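Local coordinates for protein tartronate semialdehyde reductase (Salmonella typhimurium, PDB 1VPD) that probably catalyses the NAD(P)H-dependent reduction of tartronate semialdehyde to D-glycerate, the last step of galactarate breakdown, at residues Met6-Ile11 with Lys22-Ala27; Ala27-Val32 with Met155-Gly160; Met16-Ser21 with Ala42-Ala47; Lys56-Ala59 with Val64-Thr67; Thr67-Pro70 with His74-Glu77. All coordinates share one frame; numbering follows the deposited sequence.

Interaction 1. Residues Met6-Ile11 with Lys22-Ala27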
loop_
_atom_site.group_PDB
_atom_site.type_symbol
_atom_site.label_atom_id
_atom_site.label_comp_id
_atom_site.label_asym_id
_atom_site.label_seq_id
_atom_site.Cartn_x
_atom_site.Cartn_y
_atom_site.Cartn_z
HETATM N N MSE A 6 2.868 -11.913 23.390
HETATM C CA MSE A 6 2.372 -11.411 22.075
HETATM C C MSE A 6 2.668 -12.442 20.982
HETATM O O MSE A 6 3.818 -12.598 20.586
HETATM C CB MSE A 6 3.042 -10.060 21.718
HETATM C CG MSE A 6 2.103 -8.843 21.663
HETATM SE SE MSE A 6 2.841 -7.338 20.622
HETATM C CE MSE A 6 2.599 -5.881 21.931
ATOM N N LYS A 7 1.657 -13.193 20.541
ATOM C CA LYS A 7 1.719 -13.825 19.216
ATOM C C LYS A 7 0.975 -12.798 18.342
ATOM O O LYS A 7 -0.061 -12.268 18.734
ATOM C CB LYS A 7 1.081 -15.217 19.130
ATOM C CG LYS A 7 2.093 -16.370 19.247
ATOM C CD LYS A 7 1.459 -17.754 19.137
ATOM C CE LYS A 7 2.435 -18.847 19.637
ATOM N NZ LYS A 7 2.128 -20.210 19.105
ATOM N N VAL A 8 1.556 -12.495 17.187
ATOM C CA VAL A 8 1.030 -11.487 16.267
ATOM C C VAL A 8 0.498 -12.203 15.026
ATOM O O VAL A 8 1.218 -12.970 14.396
ATOM C CB VAL A 8 2.151 -10.527 15.836
ATOM C CG1 VAL A 8 1.649 -9.562 14.762
ATOM C CG2 VAL A 8 2.701 -9.768 17.013
ATOM N N GLY A 9 -0.764 -11.950 14.677
ATOM C CA GLY A 9 -1.363 -12.516 13.489
ATOM C C GLY A 9 -0.929 -11.671 12.309
ATOM O O GLY A 9 -0.761 -10.470 12.473
ATOM N N PHE A 10 -0.741 -12.289 11.148
ATOM C CA PHE A 10 -0.413 -11.526 9.935
ATOM C C PHE A 10 -1.081 -12.192 8.754
ATOM O O PHE A 10 -0.726 -13.319 8.389
ATOM C CB PHE A 10 1.103 -11.441 9.754
ATOM C CG PHE A 10 1.559 -10.263 8.931
ATOM C CD1 PHE A 10 2.345 -9.283 9.506
ATOM C CD2 PHE A 10 1.202 -10.137 7.597
ATOM C CE1 PHE A 10 2.791 -8.198 8.764
ATOM C CE2 PHE A 10 1.637 -9.025 6.852
ATOM C CZ PHE A 10 2.443 -8.080 7.446
ATOM N N ILE A 11 -2.067 -11.519 8.150
ATOM C CA ILE A 11 -2.848 -12.098 7.077
ATOM C C ILE A 11 -2.666 -11.210 5.849
ATOM O O ILE A 11 -3.063 -10.044 5.871
ATOM C CB ILE A 11 -4.329 -12.197 7.457
ATOM C CG1 ILE A 11 -4.509 -13.056 8.718
ATOM C CG2 ILE A 11 -5.119 -12.797 6.323
ATOM C CD1 ILE A 11 -5.917 -13.088 9.243
ATOM N N LYS A 22 8.436 -10.607 7.375
ATOM C CA LYS A 22 9.806 -11.061 7.605
ATOM C C LYS A 22 10.583 -10.077 8.478
ATOM O O LYS A 22 11.371 -10.488 9.329
ATOM C CB LYS A 22 10.521 -11.349 6.287
ATOM C CG LYS A 22 9.985 -12.571 5.594
ATOM C CD LYS A 22 10.817 -12.885 4.388
ATOM C CE LYS A 22 10.273 -14.059 3.646
ATOM N NZ LYS A 22 10.907 -14.182 2.313
ATOM N N ASN A 23 10.323 -8.775 8.342
ATOM C CA ASN A 23 10.924 -7.819 9.245
ATOM C C ASN A 23 10.454 -7.961 10.690
ATOM O O ASN A 23 11.238 -7.726 11.618
ATOM C CB ASN A 23 10.753 -6.378 8.729
ATOM C CG ASN A 23 11.698 -6.081 7.585
ATOM O OD1 ASN A 23 12.813 -6.634 7.549
ATOM N ND2 ASN A 23 11.270 -5.223 6.630
ATOM N N LEU A 24 9.199 -8.353 10.896
ATOM C CA LEU A 24 8.697 -8.592 12.247
ATOM C C LEU A 24 9.403 -9.807 12.843
ATOM O O LEU A 24 9.772 -9.786 14.017
ATOM C CB LEU A 24 7.184 -8.821 12.260
ATOM C CG LEU A 24 6.283 -7.606 11.985
ATOM C CD1 LEU A 24 4.820 -8.000 12.130
ATOM C CD2 LEU A 24 6.613 -6.414 12.866
ATOM N N LEU A 25 9.605 -10.838 12.039
ATOM C CA LEU A 25 10.292 -12.050 12.519
ATOM C C LEU A 25 11.725 -11.732 12.927
ATOM O O LEU A 25 12.191 -12.205 13.958
ATOM C CB LEU A 25 10.275 -13.150 11.471
ATOM C CG LEU A 25 8.897 -13.777 11.199
ATOM C CD1 LEU A 25 8.922 -14.580 9.944
ATOM C CD2 LEU A 25 8.425 -14.652 12.357
ATOM N N LYS A 26 12.413 -10.929 12.116
ATOM C CA LYS A 26 13.768 -10.480 12.413
ATOM C C LYS A 26 13.851 -9.620 13.655
ATOM O O LYS A 26 14.866 -9.630 14.344
ATOM C CB LYS A 26 14.332 -9.681 11.240
ATOM C CG LYS A 26 14.746 -10.539 10.084
ATOM C CD LYS A 26 15.808 -9.837 9.240
ATOM C CE LYS A 26 15.392 -9.782 7.812
ATOM N NZ LYS A 26 15.078 -11.138 7.237
ATOM N N ALA A 27 12.796 -8.868 13.942
ATOM C CA ALA A 27 12.735 -8.054 15.147
ATOM C C ALA A 27 12.374 -8.869 16.399
ATOM O O ALA A 27 12.262 -8.300 17.481
ATOM C CB ALA A 27 11.729 -6.915 14.966
#
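The backbones of strand 7-11 and helix 17-26 come nearest at Val-8 and Leu-24, whose CA atoms lie 9.1 Å apart, a separation bridged entirely by apolar side chains. Val-8 and Phe-10, two residues apart on the strand, both direct their CB toward the helix, and Leu-24 answers from the other side. One branch of the leucine does the touching: its CD1 methyl sits in the plane of the Phe-10 ring, at the ring edge, 3.8 Å from Phe-10 CD1. The same methyl is 3.9 Å from Phe-10 CE1, so it straddles that one ring bond. The two side chains cross at about a right angle. In Phe-10, CG lies roughly anti to the backbone N (chi1 -156°), which brings the CD1-CE1 edge of the ring to the leucine. Val-8 adds a looser contact, CG1 to Leu-24 CD1 at 4.4 Å. Ile-66 of the adjoining strand touches both Phe-10 and Leu-24, while Leu-154 packs against both Val-8 and Leu-24, so the leucine ends in a buried apolar layer. This is the first strand-helix pair of a beta-alpha-beta unit in a Rossmann-type domain; Gly-12 and Gly-14 in the turn and Gly-17 at the start of the helix fit the GxGxxG pattern, in a segment predicted to bind NAD(+).

Interaction 2. Residues Ala27-Val32 with Met155-Gly160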
loop_
_atom_site.group_PDB
_atom_site.type_symbol
_atom_site.label_atom_id
_atom_site.label_comp_id
_atom_site.label_asym_id
_atom_site.label_seq_id
_atom_site.Cartn_x
_atom_site.Cartn_y
_atom_site.Cartn_z
ATOM N N ALA A 27 12.796 -8.868 13.942
ATOM C CA ALA A 27 12.735 -8.054 15.147
ATOM C C ALA A 27 12.374 -8.869 16.399
ATOM O O ALA A 27 12.262 -8.300 17.481
ATOM C CB ALA A 27 11.729 -6.915 14.966
ATOM N N GLY A 28 12.118 -10.162 16.238
ATOM C CA GLY A 28 11.876 -11.062 17.366
ATOM C C GLY A 28 10.423 -11.356 17.706
ATOM O O GLY A 28 10.142 -11.981 18.736
ATOM N N TYR A 29 9.484 -10.909 16.871
ATOM C CA TYR A 29 8.070 -11.205 17.099
ATOM C C TYR A 29 7.734 -12.618 16.658
ATOM O O TYR A 29 8.300 -13.131 15.693
ATOM C CB TYR A 29 7.170 -10.180 16.378
ATOM C CG TYR A 29 7.283 -8.795 16.965
ATOM C CD1 TYR A 29 6.542 -8.438 18.072
ATOM C CD2 TYR A 29 8.154 -7.849 16.429
ATOM C CE1 TYR A 29 6.655 -7.188 18.647
ATOM C CE2 TYR A 29 8.269 -6.581 16.995
ATOM C CZ TYR A 29 7.513 -6.258 18.103
ATOM O OH TYR A 29 7.587 -5.016 18.692
ATOM N N SER A 30 6.814 -13.256 17.377
ATOM C CA SER A 30 6.293 -14.557 16.979
ATOM C C SER A 30 5.020 -14.343 16.174
ATOM O O SER A 30 4.097 -13.683 16.650
ATOM C CB SER A 30 5.984 -15.412 18.210
ATOM O OG SER A 30 7.167 -15.574 18.974
ATOM N N LEU A 31 4.979 -14.884 14.965
ATOM C CA LEU A 31 3.861 -14.665 14.052
ATOM C C LEU A 31 3.073 -15.923 13.793
ATOM O O LEU A 31 3.622 -17.027 13.776
ATOM C CB LEU A 31 4.338 -14.125 12.695
ATOM C CG LEU A 31 5.117 -12.819 12.623
ATOM C CD1 LEU A 31 5.108 -12.314 11.180
ATOM C CD2 LEU A 31 4.601 -11.764 13.525
ATOM N N VAL A 32 1.775 -15.746 13.598
ATOM C CA VAL A 32 0.919 -16.751 13.008
ATOM C C VAL A 32 0.321 -16.121 11.742
ATOM O O VAL A 32 -0.437 -15.151 11.827
ATOM C CB VAL A 32 -0.204 -17.222 13.960
ATOM C CG1 VAL A 32 -0.900 -18.429 13.383
ATOM C CG2 VAL A 32 0.350 -17.540 15.345
HETATM N N MSE A 155 4.491 -1.730 15.029
HETATM C CA MSE A 155 4.409 -1.102 13.695
HETATM C C MSE A 155 5.775 -0.569 13.251
HETATM O O MSE A 155 6.169 -0.695 12.077
HETATM C CB MSE A 155 3.351 0.008 13.687
HETATM C CG MSE A 155 1.932 -0.513 13.794
HETATM SE SE MSE A 155 0.559 0.851 13.691
HETATM C CE MSE A 155 0.789 1.714 15.452
ATOM N N LYS A 156 6.512 0.015 14.194
ATOM C CA LYS A 156 7.821 0.612 13.904
ATOM C C LYS A 156 8.855 -0.422 13.470
ATOM O O LYS A 156 9.797 -0.092 12.764
ATOM C CB LYS A 156 8.325 1.439 15.094
ATOM C CG LYS A 156 9.617 2.192 14.851
ATOM C CD LYS A 156 9.428 3.360 13.872
ATOM C CE LYS A 156 10.727 4.159 13.697
ATOM N NZ LYS A 156 11.817 3.323 13.094
ATOM N N ALA A 157 8.682 -1.680 13.870
ATOM C CA ALA A 157 9.576 -2.743 13.425
ATOM C C ALA A 157 9.586 -2.978 11.913
ATOM O O ALA A 157 10.518 -3.602 11.386
ATOM C CB ALA A 157 9.252 -4.052 14.161
HETATM N N MSE A 158 8.567 -2.465 11.210
HETATM C CA MSE A 158 8.467 -2.578 9.751
HETATM C C MSE A 158 8.788 -1.270 9.019
HETATM O O MSE A 158 8.754 -1.235 7.776
HETATM C CB MSE A 158 7.046 -2.999 9.368
HETATM C CG MSE A 158 6.692 -4.423 9.784
HETATM SE SE MSE A 158 4.793 -4.799 9.676
HETATM C CE MSE A 158 4.197 -3.620 11.072
ATOM N N ALA A 159 9.116 -0.226 9.771
ATOM C CA ALA A 159 9.010 1.147 9.283
ATOM C C ALA A 159 10.173 2.056 9.658
ATOM O O ALA A 159 10.864 1.849 10.673
ATOM C CB ALA A 159 7.725 1.750 9.838
ATOM N N GLY A 160 10.344 3.105 8.854
ATOM C CA GLY A 160 11.165 4.248 9.219
ATOM C C GLY A 160 10.422 5.314 9.995
ATOM O O GLY A 160 11.039 6.152 10.660
#
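Ala-157, presented by the corner of chain that follows helix 145-156, meets both Ala-27 and Tyr-29. Met-155, a selenomethionine, points its CB away from segment 27-32 and packs on Phe-148 instead, but its carbonyl O accepts a bond from the N of Met-158. Lys-156 opens a type I beta turn that runs to Ala-159, and Ala-159 N returns to Lys-156 O at 3.1 Å. The lysine side chain curls over the same turn: Lys-156 NZ donates to Ala-159 O at 3.0 Å, tilted 31° from the carbonyl plane, a second tie between the ends of the turn. Within it, Ala-157 turns its CB outward to the other segment. That methyl lies 3.9 Å from Ala-27 CB and an equal 3.9 Å from Tyr-29 CE2, resting against both at once and meeting the ring obliquely. The partners are brought together by Gly-28, whose positive phi (98°) belongs to a Schellman motif that ends helix 17-26 and lets the chain swing from Ala-27 to Tyr-29. Next, selenomethionine Met-158 dips into the interior, against Phe-10 and Leu-24. The small surface contact thus joins the bend between helix 17-26 and strand 30-34 to the end of helix 145-156, with Leu-24 packed against Ala-157 and with Asp-153 and Leu-154 of that last helix touching the Tyr-29 side chain.

Interaction 3. Residues Met16-Ser21 with Ala42-Ala47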
loop_
_atom_site.group_PDB
_atom_site.type_symbol
_atom_site.label_atom_id
_atom_site.label_comp_id
_atom_site.label_asym_id
_atom_site.label_seq_id
_atom_site.Cartn_x
_atom_site.Cartn_y
_atom_site.Cartn_z
HETATM N N MSE A 16 3.919 -6.468 -0.611
HETATM C CA MSE A 16 4.240 -5.673 0.563
HETATM C C MSE A 16 4.229 -6.537 1.838
HETATM O O MSE A 16 5.147 -6.469 2.657
HETATM C CB MSE A 16 3.239 -4.515 0.679
HETATM C CG MSE A 16 3.136 -3.654 -0.606
HETATM SE SE MSE A 16 4.797 -2.681 -0.988
HETATM C CE MSE A 16 4.764 -1.608 0.650
ATOM N N GLY A 17 3.182 -7.340 2.003
ATOM C CA GLY A 17 2.974 -8.086 3.241
ATOM C C GLY A 17 4.086 -9.073 3.576
ATOM O O GLY A 17 4.492 -9.203 4.727
ATOM N N LYS A 18 4.549 -9.791 2.572
ATOM C CA LYS A 18 5.586 -10.803 2.818
ATOM C C LYS A 18 6.855 -10.205 3.440
ATOM O O LYS A 18 7.256 -10.631 4.526
ATOM C CB LYS A 18 5.886 -11.612 1.561
ATOM C CG LYS A 18 6.887 -12.737 1.806
ATOM C CD LYS A 18 6.816 -13.758 0.709
ATOM C CE LYS A 18 7.699 -13.405 -0.425
ATOM N NZ LYS A 18 7.855 -14.594 -1.324
ATOM N N PRO A 19 7.505 -9.219 2.803
ATOM C CA PRO A 19 8.690 -8.615 3.431
ATOM C C PRO A 19 8.430 -7.934 4.766
ATOM O O PRO A 19 9.324 -7.932 5.627
ATOM C CB PRO A 19 9.211 -7.631 2.373
ATOM C CG PRO A 19 8.051 -7.409 1.450
ATOM C CD PRO A 19 7.263 -8.688 1.447
HETATM N N MSE A 20 7.242 -7.359 4.950
HETATM C CA MSE A 20 6.880 -6.758 6.207
HETATM C C MSE A 20 6.861 -7.814 7.331
HETATM O O MSE A 20 7.428 -7.600 8.399
HETATM C CB MSE A 20 5.526 -6.078 6.073
HETATM C CG MSE A 20 5.630 -4.782 5.232
HETATM SE SE MSE A 20 3.858 -4.163 4.652
HETATM C CE MSE A 20 3.279 -3.321 6.289
ATOM N N SER A 21 6.217 -8.940 7.058
ATOM C CA SER A 21 6.149 -10.036 8.029
ATOM C C SER A 21 7.553 -10.538 8.373
ATOM O O SER A 21 7.832 -10.839 9.545
ATOM C CB SER A 21 5.251 -11.176 7.528
ATOM O OG SER A 21 5.827 -11.928 6.481
ATOM N N ALA A 42 4.349 -20.784 3.002
ATOM C CA ALA A 42 5.523 -21.654 3.177
ATOM C C ALA A 42 6.817 -20.865 3.300
ATOM O O ALA A 42 7.672 -21.172 4.117
ATOM C CB ALA A 42 5.620 -22.649 2.060
ATOM N N ASP A 43 6.940 -19.807 2.502
ATOM C CA ASP A 43 8.113 -18.944 2.535
ATOM C C ASP A 43 8.267 -18.273 3.899
ATOM O O ASP A 43 9.352 -18.193 4.457
ATOM C CB ASP A 43 7.957 -17.889 1.434
ATOM C CG ASP A 43 9.173 -17.020 1.271
ATOM O OD1 ASP A 43 9.518 -16.728 0.106
ATOM O OD2 ASP A 43 9.837 -16.563 2.226
ATOM N N VAL A 44 7.167 -17.764 4.447
ATOM C CA VAL A 44 7.221 -17.050 5.694
ATOM C C VAL A 44 7.383 -18.019 6.886
ATOM O O VAL A 44 8.058 -17.690 7.843
ATOM C CB VAL A 44 6.008 -16.076 5.839
ATOM C CG1 VAL A 44 6.042 -15.369 7.152
ATOM C CG2 VAL A 44 6.033 -15.036 4.695
ATOM N N ILE A 45 6.808 -19.211 6.803
ATOM C CA ILE A 45 7.081 -20.213 7.853
ATOM C C ILE A 45 8.547 -20.618 7.822
ATOM O O ILE A 45 9.139 -20.832 8.856
ATOM C CB ILE A 45 6.265 -21.513 7.554
ATOM C CG1 ILE A 45 4.788 -21.349 7.894
ATOM C CG2 ILE A 45 6.854 -22.744 8.299
ATOM C CD1 ILE A 45 3.932 -22.507 7.391
ATOM N N ALA A 46 9.144 -20.676 6.641
ATOM C CA ALA A 46 10.571 -21.003 6.539
ATOM C C ALA A 46 11.433 -19.942 7.235
ATOM O O ALA A 46 12.513 -20.254 7.728
ATOM C CB ALA A 46 10.971 -21.201 5.083
ATOM N N ALA A 47 10.945 -18.697 7.327
ATOM C CA ALA A 47 11.633 -17.638 8.078
ATOM C C ALA A 47 11.321 -17.625 9.566
ATOM O O ALA A 47 11.846 -16.790 10.298
ATOM C CB ALA A 47 11.316 -16.245 7.480
#
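Lys-18 and Asp-43 form a salt bridge at the rim of a helix-helix contact, with Ser-21 and Val-44 making its buried side. Helices 17-26 and 38-46 run nearly parallel, their short segments 10.4 Å apart at an angle of 12°. Lys-18 leaves with CG anti to the backbone N (chi1 -176°) and bends at chi3, which brings NZ to 3.1 Å from Asp-43 OD1. The ammonium stands well above the carboxylate plane, and since Asp-43 was modelled in two conformers the bond is certain for only one of them. The other oxygen, OD2, has its own salt bridge with Lys-22, so two lysines hold this carboxylate. Such side-by-side helices follow the first and second strands of a Rossmann fold and cover the same face of its sheet; most of the first lies in the segment predicted to bind NAD(+). Nearer the backbone, the aliphatic part of Lys-18 runs antiparallel alongside the Val-44 side chain, CG to Val-44 CG2 at 3.8 Å. Val-44 turns both methyls to Ser-21 OG, CG1 at 3.5 Å and CG2 at 3.6 Å. That hydroxyl donates to Lys-18 O at 2.7 Å, which leaves only van der Waals contact with the valine.

Interaction 4. Residues Lys56-Ala59 with Val64-Thr67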
loop_
_atom_site.group_PDB
_atom_site.type_symbol
_atom_site.label_atom_id
_atom_site.label_comp_id
_atom_site.label_asym_id
_atom_site.label_seq_id
_atom_site.Cartn_x
_atom_site.Cartn_y
_atom_site.Cartn_z
ATOM N N LYS A 56 -10.164 -16.914 11.661
ATOM C CA LYS A 56 -10.765 -17.160 12.962
ATOM C C LYS A 56 -9.753 -17.817 13.906
ATOM O O LYS A 56 -9.603 -17.396 15.049
ATOM C CB LYS A 56 -12.008 -18.036 12.806
ATOM C CG LYS A 56 -12.543 -18.667 14.112
ATOM C CD LYS A 56 -13.815 -19.457 13.864
ATOM C CE LYS A 56 -14.396 -20.001 15.181
ATOM N NZ LYS A 56 -15.592 -20.829 14.925
ATOM N N ALA A 57 -9.047 -18.833 13.415
ATOM C CA ALA A 57 -8.045 -19.524 14.231
ATOM C C ALA A 57 -6.857 -18.640 14.552
ATOM O O ALA A 57 -6.286 -18.727 15.629
ATOM C CB ALA A 57 -7.578 -20.795 13.551
ATOM N N ILE A 58 -6.473 -17.761 13.626
ATOM C CA ILE A 58 -5.430 -16.796 13.943
ATOM C C ILE A 58 -5.887 -15.883 15.083
ATOM O O ILE A 58 -5.142 -15.646 16.019
ATOM C CB ILE A 58 -5.036 -16.009 12.675
ATOM C CG1 ILE A 58 -4.289 -16.970 11.743
ATOM C CG2 ILE A 58 -4.166 -14.825 13.026
ATOM C CD1 ILE A 58 -3.897 -16.400 10.427
ATOM N N ALA A 59 -7.128 -15.417 15.016
ATOM C CA ALA A 59 -7.661 -14.518 16.023
ATOM C C ALA A 59 -7.806 -15.210 17.384
ATOM O O ALA A 59 -7.657 -14.574 18.416
ATOM C CB ALA A 59 -8.998 -13.971 15.573
ATOM N N VAL A 64 -3.237 -9.496 18.791
ATOM C CA VAL A 64 -3.163 -8.453 17.756
ATOM C C VAL A 64 -2.951 -9.131 16.410
ATOM O O VAL A 64 -2.201 -10.113 16.298
ATOM C CB VAL A 64 -2.062 -7.401 18.057
ATOM C CG1 VAL A 64 -0.678 -8.040 18.094
ATOM C CG2 VAL A 64 -2.106 -6.240 17.034
ATOM N N ILE A 65 -3.624 -8.619 15.384
ATOM C CA ILE A 65 -3.577 -9.200 14.051
ATOM C C ILE A 65 -3.359 -8.053 13.082
ATOM O O ILE A 65 -4.066 -7.053 13.156
ATOM C CB ILE A 65 -4.900 -9.903 13.696
ATOM C CG1 ILE A 65 -5.189 -11.042 14.677
ATOM C CG2 ILE A 65 -4.848 -10.480 12.286
ATOM C CD1 ILE A 65 -6.542 -10.978 15.271
ATOM N N ILE A 66 -2.371 -8.197 12.216
ATOM C CA ILE A 66 -2.180 -7.289 11.072
ATOM C C ILE A 66 -2.800 -7.890 9.810
ATOM O O ILE A 66 -2.608 -9.068 9.523
ATOM C CB ILE A 66 -0.667 -7.036 10.859
ATOM C CG1 ILE A 66 -0.094 -6.233 12.021
ATOM C CG2 ILE A 66 -0.375 -6.362 9.491
ATOM C CD1 ILE A 66 1.412 -6.350 12.132
ATOM N N THR A 67 -3.529 -7.075 9.036
ATOM C CA THR A 67 -3.967 -7.479 7.693
ATOM C C THR A 67 -3.271 -6.587 6.678
ATOM O O THR A 67 -3.081 -5.407 6.930
ATOM C CB THR A 67 -5.482 -7.390 7.505
ATOM O OG1 THR A 67 -5.995 -6.154 8.044
ATOM C CG2 THR A 67 -6.195 -8.497 8.292
#
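Ala-59 on helix 55-61 and Ile-65 on strand 64-67 bring their CA atoms to 7.0 Å, a close approach of helix to strand across the short turn that links them. The pair completes the crossover of a Rossmann-type domain: the chain leaves the edge strand 50-51, passes through this helix and re-enters the sheet at strand 64-67, on the far side of strand 7-11. Ile-65 carries the contact for the strand. Its neighbour Ile-66 points to the other face, where it touches Phe-10 and Leu-24, so helices 55-61 and 17-26 lie on opposite faces of the sheet. On the helix, Ile-58 and Ala-59 each contribute, although neither CB points straight at the strand. Ile-58 CG2 comes within 4.3 Å of Ile-65 CG1, a light touch, and the same side chain also packs on Ile-11 and Ala-52 and approaches Gly-9 of the predicted NAD(+) segment. Ile-11 lies against Ile-65 too, so three isoleucines gather on this face of the sheet. Ile-85 adds a wall, touching both Ala-59 and Ile-65. The contact is wholly apolar and buried, and at Ala-59 the strand side chain reaches the helix backbone itself. Ile-65 has CG1 anti to its carbonyl carbon, and a chi2 of 128°, well off a staggered value, lays its CD1 methyl 3.8 Å from Ala-59 CA and 3.9 Å from Ala-59 CB.

Interaction 5. Residues Thr67-Pro70 with His74-Glu77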
loop_
_atom_site.group_PDB
_atom_site.type_symbol
_atom_site.label_atom_id
_atom_site.label_comp_id
_atom_site.label_asym_id
_atom_site.label_seq_id
_atom_site.Cartn_x
_atom_site.Cartn_y
_atom_site.Cartn_z
ATOM N N THR A 67 -3.529 -7.075 9.036
ATOM C CA THR A 67 -3.967 -7.479 7.693
ATOM C C THR A 67 -3.271 -6.587 6.678
ATOM O O THR A 67 -3.081 -5.407 6.930
ATOM C CB THR A 67 -5.482 -7.390 7.505
ATOM O OG1 THR A 67 -5.995 -6.154 8.044
ATOM C CG2 THR A 67 -6.195 -8.497 8.292
HETATM N N MSE A 68 -2.867 -7.171 5.557
HETATM C CA MSE A 68 -2.286 -6.429 4.439
HETATM C C MSE A 68 -2.910 -7.012 3.181
HETATM O O MSE A 68 -2.402 -7.974 2.602
HETATM C CB MSE A 68 -0.755 -6.519 4.442
HETATM C CG MSE A 68 -0.012 -5.829 3.270
HETATM SE SE MSE A 68 -0.689 -4.110 2.917
HETATM C CE MSE A 68 0.663 -3.034 3.620
ATOM N N LEU A 69 -4.031 -6.417 2.772
ATOM C CA LEU A 69 -4.882 -6.942 1.718
ATOM C C LEU A 69 -5.183 -5.847 0.672
ATOM O O LEU A 69 -4.935 -4.669 0.931
ATOM C CB LEU A 69 -6.164 -7.484 2.336
ATOM C CG LEU A 69 -5.943 -8.629 3.340
ATOM C CD1 LEU A 69 -7.193 -8.880 4.184
ATOM C CD2 LEU A 69 -5.517 -9.884 2.587
ATOM N N PRO A 70 -5.663 -6.243 -0.506
ATOM C CA PRO A 70 -5.767 -5.295 -1.623
ATOM C C PRO A 70 -6.827 -4.202 -1.528
ATOM O O PRO A 70 -6.601 -3.131 -2.105
ATOM C CB PRO A 70 -6.080 -6.187 -2.834
ATOM C CG PRO A 70 -6.029 -7.577 -2.401
ATOM C CD PRO A 70 -6.006 -7.613 -0.922
ATOM N N HIS A 74 -11.877 -7.463 0.348
ATOM C CA HIS A 74 -10.991 -8.487 0.901
ATOM C C HIS A 74 -10.872 -8.337 2.422
ATOM O O HIS A 74 -10.933 -9.335 3.143
ATOM C CB HIS A 74 -9.587 -8.419 0.308
ATOM C CG HIS A 74 -9.447 -9.055 -1.039
ATOM N ND1 HIS A 74 -9.819 -8.421 -2.206
ATOM C CD2 HIS A 74 -8.931 -10.252 -1.410
ATOM C CE1 HIS A 74 -9.548 -9.205 -3.239
ATOM N NE2 HIS A 74 -9.011 -10.321 -2.786
ATOM N N VAL A 75 -10.690 -7.112 2.916
ATOM C CA VAL A 75 -10.574 -6.902 4.360
ATOM C C VAL A 75 -11.885 -7.294 5.053
ATOM O O VAL A 75 -11.871 -7.925 6.102
ATOM C CB VAL A 75 -10.207 -5.435 4.724
ATOM C CG1 VAL A 75 -10.120 -5.232 6.254
ATOM C CG2 VAL A 75 -8.889 -5.061 4.097
ATOM N N LYS A 76 -13.010 -6.906 4.478
ATOM C CA LYS A 76 -14.316 -7.246 5.050
ATOM C C LYS A 76 -14.507 -8.756 5.146
ATOM O O LYS A 76 -15.004 -9.262 6.164
ATOM C CB LYS A 76 -15.443 -6.613 4.244
ATOM C CG LYS A 76 -15.607 -5.129 4.485
ATOM C CD LYS A 76 -16.824 -4.564 3.778
ATOM C CE LYS A 76 -16.954 -3.061 4.069
ATOM N NZ LYS A 76 -18.027 -2.447 3.233
ATOM N N GLU A 77 -14.105 -9.490 4.117
ATOM C CA GLU A 77 -14.228 -10.961 4.143
ATOM C C GLU A 77 -13.340 -11.573 5.245
ATOM O O GLU A 77 -13.791 -12.419 6.016
ATOM C CB GLU A 77 -13.914 -11.591 2.784
ATOM C CG GLU A 77 -14.158 -13.103 2.721
ATOM C CD GLU A 77 -15.593 -13.514 3.030
ATOM O OE1 GLU A 77 -16.528 -12.715 2.848
ATOM O OE2 GLU A 77 -15.799 -14.663 3.459
#
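Leu-69 points its CB at the first turn of helix 72-80, and this atom already has two neighbours, Val-75 CG2 at 4.0 Å and His-74 CB at 4.1 Å. From CG, which is turned anti to the carbonyl carbon (chi1 -61°), the branch CD1 runs on to the helix backbone: it lies 3.9 Å from both His-74 O and Val-75 CA. The leucine therefore rests against main chain as much as against side chains, and it also touches the Gly-rich turn near Gly-12. This loop leaves the end of strand 64-67 in the Rossmann-type domain, where the dinucleotide is expected to bind, and Pro-70 O makes a weak hydrogen bond to Lys-243, a predicted NAD(+) ligand. Leu-69 N is bonded to Ser-99 OG. Beside the leucine, Pro-70 covers one face of the His-74 imidazole in a CH-pi contact: its CG stands 3.8 Å from the ring centroid, 5° off the ring normal. Pro-70 CD is nearer the root of the ring, 3.7 Å from His-74 CG. The two side chains cross at about a right angle, and the rotation of the imidazole is fixed by a hydrogen bond between His-74 ND1 and Asn-71 OD1.

From the N terminus, interaction 1 closes the loop from strand 7-11 to helix 17-26. Interaction 3 opens within that loop and ends beyond it, on helix 38-46, so the two cross; Lys-22 and Asp-43 join them by a salt bridge. Interaction 2 follows interaction 1 through the shared Ala-27, crosses interaction 3, and spans 122 residues to bring the end of helix 145-156 back to the first unit. Interactions 4 and 5 are short loops nested inside it, in series through Thr-67. Strand 7-11 links several of them: it pairs with strand 30-34 on one side and strand 64-67 on the other, while Ile-11 O probably bonds Met-68 N.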